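Local coordinates for 6-phospho-beta-d glycosidase (Streptococcus pyogenes, PDB 5FOO), which probably hydrolyses 6-phospho-beta-glucosides, as a family 1 glycoside hydrolase with a TIM-barrel fold, at residues F161-P166 against I219-N224; D292-N297 against D358-F363. The protein carries 1 engineered substitution. All blocks are in the same frame, centred on the assembly; numbering follows the deposited sequence.

Interaction 1 of 2, residues F161-P166 against I219-N224. With JAZ (6-phosphocyclophellitol), chain G.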
loop_
_atom_site.group_PDB
_atom_site.type_symbol
_atom_site.label_atom_id
_atom_site.label_comp_id
_atom_site.label_asym_id
_atom_site.label_seq_id
_atom_site.Cartn_x
_atom_site.Cartn_y
_atom_site.Cartn_z
ATOM N N PHE A 161 2.864 9.383 4.445
ATOM C CA PHE A 161 2.087 8.925 3.318
ATOM C C PHE A 161 0.610 8.898 3.663
ATOM O O PHE A 161 0.234 8.501 4.739
ATOM C CB PHE A 161 2.648 7.579 2.841
ATOM C CG PHE A 161 3.987 7.700 2.184
ATOM C CD1 PHE A 161 4.091 8.043 0.849
ATOM C CD2 PHE A 161 5.139 7.554 2.922
ATOM C CE1 PHE A 161 5.333 8.252 0.249
ATOM C CE2 PHE A 161 6.398 7.731 2.327
ATOM C CZ PHE A 161 6.497 8.087 1.008
ATOM N N VAL A 162 -0.244 9.357 2.751
ATOM C CA VAL A 162 -1.632 9.557 3.118
ATOM C C VAL A 162 -2.434 8.219 3.028
ATOM O O VAL A 162 -3.155 7.893 3.953
ATOM C CB VAL A 162 -2.340 10.660 2.289
ATOM C CG1 VAL A 162 -3.802 10.800 2.772
ATOM C CG2 VAL A 162 -1.670 12.029 2.468
ATOM N N HIS A 163 -2.296 7.488 1.917
ATOM C CA HIS A 163 -2.946 6.201 1.748
ATOM C C HIS A 163 -1.949 5.170 1.231
ATOM O O HIS A 163 -0.965 5.498 0.545
ATOM C CB HIS A 163 -4.025 6.257 0.661
ATOM C CG HIS A 163 -5.054 7.338 0.807
ATOM N ND1 HIS A 163 -6.013 7.314 1.774
ATOM C CD2 HIS A 163 -5.331 8.401 0.044
ATOM C CE1 HIS A 163 -6.824 8.342 1.641
ATOM N NE2 HIS A 163 -6.419 9.029 0.600
ATOM N N ASN A 164 -2.248 3.906 1.518
ATOM C CA ASN A 164 -1.763 2.810 0.729
ATOM C C ASN A 164 -2.822 2.401 -0.289
ATOM O O ASN A 164 -3.939 2.025 0.090
ATOM C CB ASN A 164 -1.468 1.621 1.628
ATOM C CG ASN A 164 -1.022 0.413 0.838
ATOM O OD1 ASN A 164 0.154 0.280 0.489
ATOM N ND2 ASN A 164 -1.960 -0.468 0.540
ATOM N N GLU A 165 -2.468 2.474 -1.548
ATOM C CA GLU A 165 -3.268 1.965 -2.671
ATOM C C GLU A 165 -4.756 2.267 -2.581
ATOM O O GLU A 165 -5.607 1.357 -2.392
ATOM C CB GLU A 165 -3.043 0.473 -2.880
ATOM C CG GLU A 165 -1.625 0.060 -3.145
ATOM C CD GLU A 165 -1.416 -1.489 -2.966
ATOM O OE1 GLU A 165 -1.673 -2.162 -1.863
ATOM O OE2 GLU A 165 -0.937 -2.032 -3.957
ATOM N N PRO A 166 -5.079 3.548 -2.714
ATOM C CA PRO A 166 -6.429 3.917 -2.662
ATOM C C PRO A 166 -7.310 3.262 -3.724
ATOM O O PRO A 166 -8.488 2.986 -3.413
ATOM C CB PRO A 166 -6.390 5.425 -2.754
ATOM C CG PRO A 166 -5.174 5.724 -3.507
ATOM C CD PRO A 166 -4.216 4.714 -2.938
ATOM N N ILE A 219 5.711 14.577 2.279
ATOM C CA ILE A 219 4.445 13.914 2.299
ATOM C C ILE A 219 4.064 13.497 0.925
ATOM O O ILE A 219 4.291 14.223 -0.032
ATOM C CB ILE A 219 3.337 14.739 2.933
ATOM C CG1 ILE A 219 2.073 13.884 3.060
ATOM C CG2 ILE A 219 3.107 16.066 2.210
ATOM C CD1 ILE A 219 1.161 14.382 4.107
ATOM N N GLY A 220 3.590 12.251 0.832
ATOM C CA GLY A 220 3.212 11.686 -0.428
ATOM C C GLY A 220 2.076 10.735 -0.262
ATOM O O GLY A 220 1.276 10.855 0.676
ATOM N N THR A 221 1.956 9.834 -1.236
ATOM C CA THR A 221 0.956 8.767 -1.175
ATOM C C THR A 221 1.589 7.524 -1.768
ATOM O O THR A 221 2.659 7.615 -2.344
ATOM C CB THR A 221 -0.377 9.199 -1.832
ATOM O OG1 THR A 221 -1.397 8.259 -1.476
ATOM C CG2 THR A 221 -0.237 9.286 -3.383
ATOM N N ILE A 222 0.980 6.353 -1.554
ATOM C CA ILE A 222 1.504 5.088 -2.050
ATOM C C ILE A 222 0.537 4.553 -3.086
ATOM O O ILE A 222 -0.619 4.231 -2.780
ATOM C CB ILE A 222 1.734 4.082 -0.908
ATOM C CG1 ILE A 222 2.756 4.608 0.117
ATOM C CG2 ILE A 222 2.206 2.739 -1.437
ATOM C CD1 ILE A 222 2.634 3.932 1.465
ATOM N N LEU A 223 1.020 4.435 -4.300
ATOM C CA LEU A 223 0.197 4.133 -5.449
ATOM C C LEU A 223 0.739 2.918 -6.189
ATOM O O LEU A 223 1.730 2.372 -5.768
ATOM C CB LEU A 223 0.083 5.330 -6.378
ATOM C CG LEU A 223 -0.471 6.606 -5.796
ATOM C CD1 LEU A 223 -0.550 7.665 -6.866
ATOM C CD2 LEU A 223 -1.833 6.432 -5.149
ATOM N N ASN A 224 0.005 2.443 -7.211
ATOM C CA ASN A 224 0.455 1.393 -8.175
ATOM C C ASN A 224 0.724 2.042 -9.520
ATOM O O ASN A 224 -0.074 2.868 -10.047
ATOM C CB ASN A 224 -0.607 0.334 -8.363
ATOM C CG ASN A 224 -0.477 -0.840 -7.365
ATOM O OD1 ASN A 224 0.249 -1.830 -7.634
ATOM N ND2 ASN A 224 -1.234 -0.770 -6.235
HETATM C C2 JAZ G . -0.745 -7.075 1.376
HETATM C C3 JAZ G . -0.432 -5.590 1.659
HETATM C C4 JAZ G . -0.644 -4.748 0.406
HETATM C C5 JAZ G . 0.209 -5.216 -0.764
HETATM C C6 JAZ G . 0.020 -6.699 -1.000
HETATM C C7 JAZ G . 0.206 -7.524 0.273
HETATM C C8 JAZ G . 0.164 -9.026 0.003
HETATM O O9 JAZ G . -1.138 -9.330 -0.491
HETATM P P10 JAZ G . -1.764 -10.758 -0.186
HETATM O O11 JAZ G . -3.117 -10.687 -0.800
HETATM O O12 JAZ G . -1.622 -11.117 1.234
HETATM O O13 JAZ G . -0.906 -11.722 -0.882
HETATM O O14 JAZ G . -1.259 -6.932 -1.605
HETATM O O15 JAZ G . -0.480 -7.880 2.530
HETATM O O16 JAZ G . -1.330 -5.167 2.654
HETATM O O17 JAZ G . -0.384 -3.383 0.689
#
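Phe161 and Asn164 pair in parallel with Gly220 and Ile222, across a beta bulge. Three backbone hydrogen bonds carry the pairing. Val162 N donates to Gly220 O (3.0 Å) and Ile222 N to His163 O (3.0 Å). Beyond them Glu165 N reaches Ile222 O at 2.8 Å, just where the chain leaves the strand for helix 166-174.

The apolar contacts are few. The Phe161 ring crosses Ile222 at about a right angle, with CD1 3.8 Å from Ile222 CG1, and its edge meets Thr221 N. On the side facing the helices, Pro166 CD rests 3.7 Å from Leu223 CD2.

The polar end is the pocket. Glu165 OE2 takes a bond from Asn224 ND2 at 2.6 Å, the amide and carboxylate lying nearly coplanar. Tyr299 OH also bonds this oxygen. Asn164, with CG anti to the backbone N (chi1 177°), turns ND2 to Glu165 OE1 at 3.0 Å. OE1 also bonds O17 of 6-phosphocyclophellitol at 3.1 Å.

Partners on both oxygens fix the rotation of the carboxylate. Asn164-Glu165-Pro166 matches the family 1 Asn-Glu-Pro motif, whose glutamate is the general acid/base, and Glu165 probably plays that part here.

Interaction 2 of 2, residues D292-N297 against D358-F363; sequences DYLGLN and DNIPWF
Leu294 to Leu296 and Pro361 to Phe363 form a parallel strand pairing between neighbouring strands of the eight-stranded barrel. The contact is buried and held mainly by the backbone. Leu294 uses both its polar groups: its N donates to Pro361 O at 3.0 Å, and its O accepts from Phe363 N at 3.0 Å. Leu296 N then meets Phe363 O at 2.9 Å, nearly straight at 172°.

Leu294 and Trp362 lie on the face toward helices 235-258 and 344-356. Trp362, with CG between its backbone N and carbonyl carbon (chi1 67°), sets its six-membered ring beside Leu296, CE3 lying 3.7 Å from Leu296 CD1. The two side chains cross at about a right angle. The indole NE1, on the five-membered ring, is hydrogen-bonded to Ser408 OG. Nearer the strand start, Leu294 CD1 approaches Ile360 CD1 at 4.2 Å.

Gly295 and Phe363 share the other face. Phe363 CE1 comes within 3.8 Å of Gly295 CA, and the ring also meets Trp9. Tyr293 CB touches Pro361 CB at 4.0 Å, while its hydroxyl bonds Asp159.

The main-chain groups of Leu294 and Phe363 are thus satisfied inside the sheet, and apolar side chains fill the layer between this part of the barrel and its helices.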
loop_
_atom_site.group_PDB
_atom_site.type_symbol
_atom_site.label_atom_id
_atom_site.label_comp_id
_atom_site.label_asym_id
_atom_site.label_seq_id
_atom_site.Cartn_x
_atom_site.Cartn_y
_atom_site.Cartn_z
ATOM N N ASP A 292 5.139 15.420 -2.507
ATOM C CA ASP A 292 6.643 15.674 -2.616
ATOM C C ASP A 292 7.317 14.488 -3.267
ATOM O O ASP A 292 8.329 14.595 -3.954
ATOM C CB ASP A 292 7.222 15.825 -1.208
ATOM C CG ASP A 292 6.640 16.991 -0.506
ATOM O OD1 ASP A 292 6.684 18.011 -1.183
ATOM O OD2 ASP A 292 6.127 16.953 0.652
ATOM N N TYR A 293 6.734 13.318 -3.044
ATOM C CA TYR A 293 7.301 12.073 -3.494
ATOM C C TYR A 293 6.251 10.948 -3.447
ATOM O O TYR A 293 5.128 11.160 -2.960
ATOM C CB TYR A 293 8.563 11.727 -2.686
ATOM C CG TYR A 293 8.494 11.528 -1.215
ATOM C CD1 TYR A 293 7.326 11.543 -0.501
ATOM C CD2 TYR A 293 9.680 11.260 -0.510
ATOM C CE1 TYR A 293 7.300 11.332 0.844
ATOM C CE2 TYR A 293 9.673 11.067 0.851
ATOM C CZ TYR A 293 8.472 11.051 1.510
ATOM O OH TYR A 293 8.449 10.854 2.865
ATOM N N LEU A 294 6.592 9.791 -3.990
ATOM C CA LEU A 294 5.646 8.665 -4.040
ATOM C C LEU A 294 6.261 7.418 -3.522
ATOM O O LEU A 294 7.482 7.175 -3.674
ATOM C CB LEU A 294 5.207 8.358 -5.451
ATOM C CG LEU A 294 4.253 9.374 -6.077
ATOM C CD1 LEU A 294 4.215 9.108 -7.570
ATOM C CD2 LEU A 294 2.859 9.415 -5.470
ATOM N N GLY A 295 5.405 6.591 -2.961
ATOM C CA GLY A 295 5.712 5.178 -2.913
ATOM C C GLY A 295 4.962 4.496 -4.024
ATOM O O GLY A 295 3.781 4.828 -4.293
ATOM N N LEU A 296 5.644 3.581 -4.685
ATOM C CA LEU A 296 5.074 2.797 -5.747
ATOM C C LEU A 296 5.186 1.340 -5.383
ATOM O O LEU A 296 6.264 0.879 -5.079
ATOM C CB LEU A 296 5.774 3.037 -7.075
ATOM C CG LEU A 296 5.577 4.460 -7.549
ATOM C CD1 LEU A 296 6.217 4.591 -8.911
ATOM C CD2 LEU A 296 4.109 4.875 -7.639
ATOM N N ASN A 297 4.048 0.650 -5.356
ATOM C CA ASN A 297 3.967 -0.767 -4.994
ATOM C C ASN A 297 4.006 -1.622 -6.236
ATOM O O ASN A 297 3.359 -1.317 -7.240
ATOM C CB ASN A 297 2.708 -1.121 -4.180
ATOM C CG ASN A 297 2.675 -0.474 -2.792
ATOM O OD1 ASN A 297 3.688 -0.046 -2.221
ATOM N ND2 ASN A 297 1.499 -0.396 -2.246
ATOM N N ASP A 358 7.802 13.649 -14.381
ATOM C CA ASP A 358 8.793 14.697 -14.133
ATOM C C ASP A 358 9.958 14.155 -13.332
ATOM O O ASP A 358 10.598 14.873 -12.588
ATOM C CB ASP A 358 8.160 15.838 -13.361
ATOM C CG ASP A 358 6.965 16.404 -14.053
ATOM O OD1 ASP A 358 7.014 16.573 -15.265
ATOM O OD2 ASP A 358 5.962 16.700 -13.397
ATOM N N ASN A 359 10.199 12.859 -13.438
ATOM C CA ASN A 359 11.142 12.200 -12.556
ATOM C C ASN A 359 11.119 12.635 -11.090
ATOM O O ASN A 359 12.190 12.663 -10.452
ATOM C CB ASN A 359 12.552 12.417 -13.121
ATOM C CG ASN A 359 13.476 11.245 -12.880
ATOM O OD1 ASN A 359 13.076 10.104 -12.570
ATOM N ND2 ASN A 359 14.739 11.512 -13.066
ATOM N N ILE A 360 9.942 12.943 -10.520
ATOM C CA ILE A 360 9.929 13.214 -9.101
ATOM C C ILE A 360 10.468 12.037 -8.216
ATOM O O ILE A 360 10.536 10.871 -8.648
ATOM C CB ILE A 360 8.552 13.584 -8.560
ATOM C CG1 ILE A 360 7.552 12.464 -8.740
ATOM C CG2 ILE A 360 8.033 14.889 -9.170
ATOM C CD1 ILE A 360 6.392 12.664 -7.799
ATOM N N PRO A 361 10.798 12.339 -6.957
ATOM C CA PRO A 361 11.306 11.198 -6.169
ATOM C C PRO A 361 10.263 10.127 -5.865
ATOM O O PRO A 361 9.095 10.447 -5.590
ATOM C CB PRO A 361 11.858 11.845 -4.885
ATOM C CG PRO A 361 11.928 13.337 -5.176
ATOM C CD PRO A 361 10.942 13.633 -6.259
ATOM N N TRP A 362 10.706 8.871 -5.889
ATOM C CA TRP A 362 9.831 7.744 -5.544
ATOM C C TRP A 362 10.665 6.603 -5.009
ATOM O O TRP A 362 11.858 6.539 -5.284
ATOM C CB TRP A 362 9.030 7.314 -6.793
ATOM C CG TRP A 362 9.891 6.711 -7.868
ATOM C CD1 TRP A 362 10.640 7.404 -8.787
ATOM C CD2 TRP A 362 10.102 5.319 -8.151
ATOM N NE1 TRP A 362 11.305 6.527 -9.611
ATOM C CE2 TRP A 362 10.995 5.246 -9.248
ATOM C CE3 TRP A 362 9.632 4.121 -7.584
ATOM C CZ2 TRP A 362 11.425 4.029 -9.788
ATOM C CZ3 TRP A 362 10.061 2.917 -8.116
ATOM C CH2 TRP A 362 10.944 2.883 -9.215
ATOM N N PHE A 363 10.057 5.738 -4.210
ATOM C CA PHE A 363 10.660 4.453 -3.846
ATOM C C PHE A 363 9.718 3.240 -4.026
ATOM O O PHE A 363 8.497 3.373 -4.043
ATOM C CB PHE A 363 11.199 4.486 -2.431
ATOM C CG PHE A 363 10.175 4.341 -1.356
ATOM C CD1 PHE A 363 9.181 5.278 -1.179
ATOM C CD2 PHE A 363 10.246 3.264 -0.436
ATOM C CE1 PHE A 363 8.302 5.148 -0.133
ATOM C CE2 PHE A 363 9.341 3.140 0.580
ATOM C CZ PHE A 363 8.385 4.105 0.751
#

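Interactions 1 and 2 meet in the barrel sheet, where strands 218-224 and 293-297 are neighbours. Their centres are about 10 Å apart. Ile219 O lies 2.9 Å from Asp292 N and Leu223 N lies 2.8 Å from Gly295 O, both probable hydrogen bonds. The rings of Phe161 and Tyr293 also meet, their planes nearly parallel. Nearer the ligand, Asn297 ND2 bonds Asn164 OD1, and Asn297 OD1 bonds Ser365, so Asn297 ties interaction 1 to the strand paired in interaction 2. Interaction 1 touches 6-phosphocyclophellitol directly. Gly295 CA is 11.1 Å from O17 of the ligand, whereas Asn297 ND2 is 4.6 Å from it. Strand 362-367 goes on to Glu366, another residue of the pocket.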